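Long-range contacts in predicted phosphatase, HAD family (Clostridium acetobutylicum, PDB 3MC1), which is a predicted phosphatase of the haloacid dehalogenase (HAD) superfamily that probably hydrolyses phosphate esters at a metal-binding site, its substrate not being established: residues K86-I91 and V185-G190; E20-S25 and D71-Y76. All coordinates share one frame; numbering follows the deposited sequence.

Interaction 1 of 2, residues K86-I91 and V185-G190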
loop_
_atom_site.group_PDB
_atom_site.type_symbol
_atom_site.label_atom_id
_atom_site.label_comp_id
_atom_site.label_asym_id
_atom_site.label_seq_id
_atom_site.Cartn_x
_atom_site.Cartn_y
_atom_site.Cartn_z
ATOM N N LYS A 86 -3.085 -4.528 -12.022
ATOM C CA LYS A 86 -3.981 -3.645 -12.770
ATOM C C LYS A 86 -4.147 -2.366 -11.970
ATOM O O LYS A 86 -4.080 -2.388 -10.748
ATOM C CB LYS A 86 -5.370 -4.279 -12.944
ATOM C CG LYS A 86 -5.419 -5.528 -13.803
ATOM C CD LYS A 86 -6.812 -6.177 -13.791
ATOM C CE LYS A 86 -7.212 -6.633 -12.389
ATOM N NZ LYS A 86 -8.473 -7.435 -12.386
ATOM N N VAL A 87 -4.356 -1.250 -12.660
ATOM C CA VAL A 87 -4.581 0.027 -11.985
ATOM C C VAL A 87 -6.093 0.129 -11.802
ATOM O O VAL A 87 -6.843 -0.209 -12.719
ATOM C CB VAL A 87 -4.086 1.209 -12.845
ATOM C CG1 VAL A 87 -4.487 2.530 -12.206
ATOM C CG2 VAL A 87 -2.576 1.141 -12.985
ATOM N N TYR A 88 -6.551 0.560 -10.626
ATOM C CA TYR A 88 -7.987 0.680 -10.393
ATOM C C TYR A 88 -8.560 1.731 -11.333
ATOM O O TYR A 88 -7.914 2.748 -11.595
ATOM C CB TYR A 88 -8.282 1.090 -8.941
ATOM C CG TYR A 88 -8.131 -0.013 -7.913
ATOM C CD1 TYR A 88 -9.059 -1.052 -7.824
ATOM C CD2 TYR A 88 -7.060 -0.011 -7.019
ATOM C CE1 TYR A 88 -8.921 -2.062 -6.867
ATOM C CE2 TYR A 88 -6.915 -1.008 -6.064
ATOM C CZ TYR A 88 -7.840 -2.031 -5.993
ATOM O OH TYR A 88 -7.658 -3.034 -5.063
ATOM N N ASP A 89 -9.763 1.478 -11.848
ATOM C CA ASP A 89 -10.404 2.431 -12.747
ATOM C C ASP A 89 -10.550 3.788 -12.051
ATOM O O ASP A 89 -10.874 3.864 -10.859
ATOM C CB ASP A 89 -11.797 1.944 -13.168
ATOM C CG ASP A 89 -11.751 0.676 -13.997
ATOM O OD1 ASP A 89 -10.882 0.580 -14.894
ATOM O OD2 ASP A 89 -12.592 -0.219 -13.762
ATOM N N GLY A 90 -10.302 4.853 -12.802
ATOM C CA GLY A 90 -10.432 6.189 -12.258
ATOM C C GLY A 90 -9.203 6.735 -11.564
ATOM O O GLY A 90 -9.086 7.944 -11.394
ATOM N N ILE A 91 -8.270 5.863 -11.182
ATOM C CA ILE A 91 -7.075 6.320 -10.480
ATOM C C ILE A 91 -6.209 7.323 -11.235
ATOM O O ILE A 91 -5.855 8.358 -10.685
ATOM C CB ILE A 91 -6.181 5.134 -10.022
ATOM C CG1 ILE A 91 -6.796 4.462 -8.788
ATOM C CG2 ILE A 91 -4.769 5.638 -9.706
ATOM C CD1 ILE A 91 -6.924 5.373 -7.575
ATOM N N VAL A 185 -10.228 3.641 2.021
ATOM C CA VAL A 185 -11.060 3.307 0.868
ATOM C C VAL A 185 -11.477 1.850 1.008
ATOM O O VAL A 185 -10.689 1.021 1.460
ATOM C CB VAL A 185 -10.301 3.524 -0.465
ATOM C CG1 VAL A 185 -9.749 4.955 -0.505
ATOM C CG2 VAL A 185 -9.184 2.501 -0.614
ATOM N N THR A 186 -12.716 1.544 0.628
ATOM C CA THR A 186 -13.228 0.182 0.740
ATOM C C THR A 186 -13.226 -0.611 -0.560
ATOM O O THR A 186 -13.663 -1.758 -0.575
ATOM C CB THR A 186 -14.669 0.159 1.316
ATOM O OG1 THR A 186 -15.515 0.991 0.513
ATOM C CG2 THR A 186 -14.683 0.660 2.769
ATOM N N TYR A 187 -12.750 -0.013 -1.651
ATOM C CA TYR A 187 -12.703 -0.731 -2.921
ATOM C C TYR A 187 -11.448 -1.594 -2.976
ATOM O O TYR A 187 -11.202 -2.295 -3.956
ATOM C CB TYR A 187 -12.751 0.252 -4.109
ATOM C CG TYR A 187 -11.618 1.258 -4.174
ATOM C CD1 TYR A 187 -10.341 0.888 -4.620
ATOM C CD2 TYR A 187 -11.821 2.585 -3.787
ATOM C CE1 TYR A 187 -9.299 1.824 -4.676
ATOM C CE2 TYR A 187 -10.792 3.521 -3.839
ATOM C CZ TYR A 187 -9.537 3.141 -4.280
ATOM O OH TYR A 187 -8.530 4.076 -4.287
ATOM N N GLY A 188 -10.663 -1.555 -1.905
ATOM C CA GLY A 188 -9.436 -2.330 -1.862
ATOM C C GLY A 188 -9.569 -3.643 -1.114
ATOM O O GLY A 188 -10.533 -4.375 -1.295
ATOM N N PHE A 189 -8.612 -3.933 -0.248
ATOM C CA PHE A 189 -8.644 -5.187 0.486
ATOM C C PHE A 189 -9.008 -5.055 1.958
ATOM O O PHE A 189 -8.813 -5.979 2.744
ATOM C CB PHE A 189 -7.304 -5.889 0.286
ATOM C CG PHE A 189 -6.988 -6.133 -1.160
ATOM C CD1 PHE A 189 -7.508 -7.243 -1.821
ATOM C CD2 PHE A 189 -6.266 -5.195 -1.894
ATOM C CE1 PHE A 189 -7.318 -7.409 -3.195
ATOM C CE2 PHE A 189 -6.070 -5.350 -3.266
ATOM C CZ PHE A 189 -6.598 -6.457 -3.917
ATOM N N GLY A 190 -9.551 -3.898 2.319
ATOM C CA GLY A 190 -9.976 -3.660 3.686
ATOM C C GLY A 190 -11.474 -3.409 3.664
ATOM O O GLY A 190 -12.015 -3.004 2.636
HETATM O O HOH W 1 -9.841 -4.970 -4.984
#
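Two loops on the metal-binding side of the HAD Rossmann-like core meet through a T-shaped (edge-to-face) stack, in which Y187 turns the edge of its ring to a face of Y88. The ring centroids are 5.0 Å apart and the planes stand at 70°. Y187 CD1 lies over the centre of the Y88 ring, while Y187 CE1 approaches Y88 CD2 at 3.7 Å. With its CG between backbone N and carbonyl carbon (chi1 60°), Y187 swings its ring toward Y88, and V185 CG2 packs on one face of the Y187 ring, toward the rim. At the far end Y187 OH is hydrogen-bonded to T14 O, and I91 CD1 touches this hydroxyl oxygen at 3.9 Å.

Segment 185-190 starts at the end of strand 182-185 of the parallel sheet, and segment 86-91 runs into helix 91-101. T14 belongs to a DxDx(T/V) sequence at the end of strand 6-9, consistent with HAD motif I, whose D10 and D12 bind the sodium ion together with D167. The F189 backbone N donates to D167 OD2, so segment 185-190 is tied to the metal ligand D167 by this bond and to T14 by the Y187 hydroxyl.

No direct hydrogen bond joins the two segments; a water spans them instead. It lies in the plane of the Y88 ring, 2.9 Å from Y88 OH, and donates to Y187 O at 3.2 Å. F189 CE2 comes within 3.3 Å of Y88 OH, an oblique approach. In segment 86-91, residues Y88 to I91 form a type II beta turn closed by I91 N to Y88 O at 3.2 Å. G90, with phi 87°, is the third residue of this turn and also the N-cap residue of helix 91-101.

Interaction 2 of 2, residues E20-S25 and D71-Y76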
loop_
_atom_site.group_PDB
_atom_site.type_symbol
_atom_site.label_atom_id
_atom_site.label_comp_id
_atom_site.label_asym_id
_atom_site.label_seq_id
_atom_site.Cartn_x
_atom_site.Cartn_y
_atom_site.Cartn_z
ATOM N N GLU A 20 -3.862 -10.632 -7.757
ATOM C CA GLU A 20 -3.446 -11.795 -8.536
ATOM C C GLU A 20 -1.965 -12.118 -8.381
ATOM O O GLU A 20 -1.606 -13.228 -7.984
ATOM C CB GLU A 20 -3.764 -11.612 -10.024
ATOM C CG GLU A 20 -3.000 -12.601 -10.909
ATOM C CD GLU A 20 -3.370 -12.520 -12.370
ATOM O OE1 GLU A 20 -3.647 -11.403 -12.856
ATOM O OE2 GLU A 20 -3.367 -13.582 -13.034
ATOM N N GLY A 21 -1.113 -11.150 -8.702
ATOM C CA GLY A 21 0.323 -11.363 -8.594
ATOM C C GLY A 21 0.820 -11.621 -7.180
ATOM O O GLY A 21 1.710 -12.447 -6.971
ATOM N N ILE A 22 0.264 -10.906 -6.204
ATOM C CA ILE A 22 0.679 -11.069 -4.818
ATOM C C ILE A 22 0.227 -12.408 -4.233
ATOM O O ILE A 22 1.017 -13.101 -3.604
ATOM C CB ILE A 22 0.147 -9.902 -3.940
ATOM C CG1 ILE A 22 0.781 -8.585 -4.407
ATOM C CG2 ILE A 22 0.470 -10.139 -2.467
ATOM C CD1 ILE A 22 0.226 -7.339 -3.712
ATOM N N THR A 23 -1.029 -12.779 -4.438
ATOM C CA THR A 23 -1.505 -14.046 -3.887
ATOM C C THR A 23 -0.791 -15.214 -4.557
ATOM O O THR A 23 -0.534 -16.239 -3.920
ATOM C CB THR A 23 -3.040 -14.207 -4.027
ATOM O OG1 THR A 23 -3.423 -14.073 -5.399
ATOM C CG2 THR A 23 -3.766 -13.163 -3.179
ATOM N N LYS A 24 -0.454 -15.056 -5.835
ATOM C CA LYS A 24 0.255 -16.106 -6.549
ATOM C C LYS A 24 1.691 -16.246 -6.035
ATOM O O LYS A 24 2.217 -17.356 -5.962
ATOM C CB LYS A 24 0.233 -15.839 -8.058
ATOM C CG LYS A 24 -1.047 -16.313 -8.721
ATOM C CD LYS A 24 -1.079 -16.045 -10.221
ATOM C CE LYS A 24 -2.397 -16.540 -10.812
ATOM N NZ LYS A 24 -2.480 -16.370 -12.289
ATOM N N SER A 25 2.315 -15.129 -5.662
ATOM C CA SER A 25 3.678 -15.164 -5.136
ATOM C C SER A 25 3.677 -15.825 -3.754
ATOM O O SER A 25 4.598 -16.562 -3.403
ATOM C CB SER A 25 4.264 -13.745 -5.040
ATOM O OG SER A 25 4.329 -13.137 -6.320
ATOM N N ASP A 71 11.845 -14.492 0.401
ATOM C CA ASP A 71 12.708 -14.669 -0.762
ATOM C C ASP A 71 12.059 -15.517 -1.849
ATOM O O ASP A 71 12.197 -15.206 -3.034
ATOM C CB ASP A 71 14.050 -15.273 -0.348
ATOM C CG ASP A 71 14.909 -14.290 0.404
ATOM O OD1 ASP A 71 14.878 -13.094 0.044
ATOM O OD2 ASP A 71 15.619 -14.699 1.343
ATOM N N TYR A 72 11.354 -16.584 -1.465
ATOM C CA TYR A 72 10.682 -17.424 -2.459
ATOM C C TYR A 72 9.618 -16.580 -3.152
ATOM O O TYR A 72 9.448 -16.631 -4.368
ATOM C CB TYR A 72 9.990 -18.627 -1.815
ATOM C CG TYR A 72 10.913 -19.676 -1.249
ATOM C CD1 TYR A 72 12.096 -20.021 -1.899
ATOM C CD2 TYR A 72 10.586 -20.349 -0.072
ATOM C CE1 TYR A 72 12.934 -21.012 -1.387
ATOM C CE2 TYR A 72 11.412 -21.339 0.448
ATOM C CZ TYR A 72 12.586 -21.664 -0.214
ATOM O OH TYR A 72 13.418 -22.628 0.310
ATOM N N TYR A 73 8.882 -15.827 -2.347
ATOM C CA TYR A 73 7.836 -14.948 -2.841
ATOM C C TYR A 73 8.436 -14.064 -3.934
ATOM O O TYR A 73 7.890 -13.960 -5.033
ATOM C CB TYR A 73 7.327 -14.085 -1.684
ATOM C CG TYR A 73 6.425 -12.930 -2.071
ATOM C CD1 TYR A 73 5.055 -12.996 -1.850
ATOM C CD2 TYR A 73 6.955 -11.739 -2.595
ATOM C CE1 TYR A 73 4.228 -11.909 -2.126
ATOM C CE2 TYR A 73 6.134 -10.647 -2.883
ATOM C CZ TYR A 73 4.774 -10.740 -2.640
ATOM O OH TYR A 73 3.953 -9.660 -2.868
ATOM N N ARG A 74 9.578 -13.449 -3.632
ATOM C CA ARG A 74 10.225 -12.554 -4.588
ATOM C C ARG A 74 10.745 -13.208 -5.859
ATOM O O ARG A 74 10.774 -12.563 -6.903
ATOM C CB ARG A 74 11.331 -11.767 -3.895
ATOM C CG ARG A 74 10.757 -10.730 -2.931
ATOM C CD ARG A 74 11.826 -10.082 -2.085
ATOM N NE ARG A 74 11.260 -9.108 -1.156
ATOM C CZ ARG A 74 11.957 -8.504 -0.200
ATOM N NH1 ARG A 74 13.245 -8.782 -0.048
ATOM N NH2 ARG A 74 11.374 -7.625 0.603
ATOM N N ASP A 75 11.155 -14.476 -5.778
ATOM C CA ASP A 75 11.632 -15.183 -6.963
ATOM C C ASP A 75 10.559 -15.115 -8.032
ATOM O O ASP A 75 10.859 -14.971 -9.220
ATOM C CB ASP A 75 11.912 -16.665 -6.670
ATOM C CG ASP A 75 12.957 -16.868 -5.600
ATOM O OD1 ASP A 75 13.923 -16.080 -5.544
ATOM O OD2 ASP A 75 12.819 -17.838 -4.825
ATOM N N TYR A 76 9.306 -15.238 -7.604
ATOM C CA TYR A 76 8.177 -15.197 -8.516
ATOM C C TYR A 76 7.641 -13.776 -8.748
ATOM O O TYR A 76 7.282 -13.413 -9.869
ATOM C CB TYR A 76 7.040 -16.063 -7.981
ATOM C CG TYR A 76 5.824 -16.067 -8.876
ATOM C CD1 TYR A 76 5.723 -16.952 -9.957
ATOM C CD2 TYR A 76 4.786 -15.153 -8.676
ATOM C CE1 TYR A 76 4.618 -16.921 -10.813
ATOM C CE2 TYR A 76 3.687 -15.113 -9.521
ATOM C CZ TYR A 76 3.604 -15.996 -10.586
ATOM O OH TYR A 76 2.503 -15.956 -11.410
#
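G21 O is gripped twice by S25: the backbone N gives the helical bond, and OG donates from the opposite face of the carbonyl plane at 2.8 Å. S25 OG can fold back onto its own helix because it stands beside the backbone N (chi1 -61°). S25 OG also lies at the edge of the Y76 ring, in its plane, 3.1 Å from Y76 CD2.

S25 CB turns to the other tyrosine, making a CH-pi contact over a face of Y73, 3.5 Å from the ring centroid and 20° off the normal. Beyond that ring, Y73 OH rests against I22 CG2 at 3.5 Å. Y76 crosses the K24 side chain, Y76 OH lying 3.8 Å from K24 CD; that hydroxyl is hydrogen-bonded to E84. The extended K24 chain ends in a salt bridge within its own helix, NZ to E20 OE2 at 3.0 Å, using the anti lone pair of the carboxylate.

S25 meets both tyrosines where the backbones are close, S25 CA and Y73 CA being 4.8 Å apart. The axes of segments 20-25 and 71-76 approach to 9.1 Å at 133°, nearer antiparallel than parallel. Helices 19-31 and 63-81 both come between strands 6-9 and 104-109 in the sequence, as does the helical cap of C1-type HAD phosphatases, inserted after the first motif.

Interaction 2 comes first along the chain and closes before interaction 1 opens; their centres are 20 Å apart, their nearest atoms about 6 Å. Interaction 2 joins two helices of the insertion that follows strand 6-9, whereas interaction 1 joins loops of the Rossmann-like core. Helix 63-81 runs on into the stretch leading to segment 86-91, where E84, backbone-bonded to G21, links the return path to helix 19-31. Both contacts come near the sodium site: the side chains of F189 and I22 approach the ion to about 6 Å and 8 Å, and I22 touches its ligand D12. This places the two contacts on the core and cap sides of the metal site, consistent with a capped HAD active site.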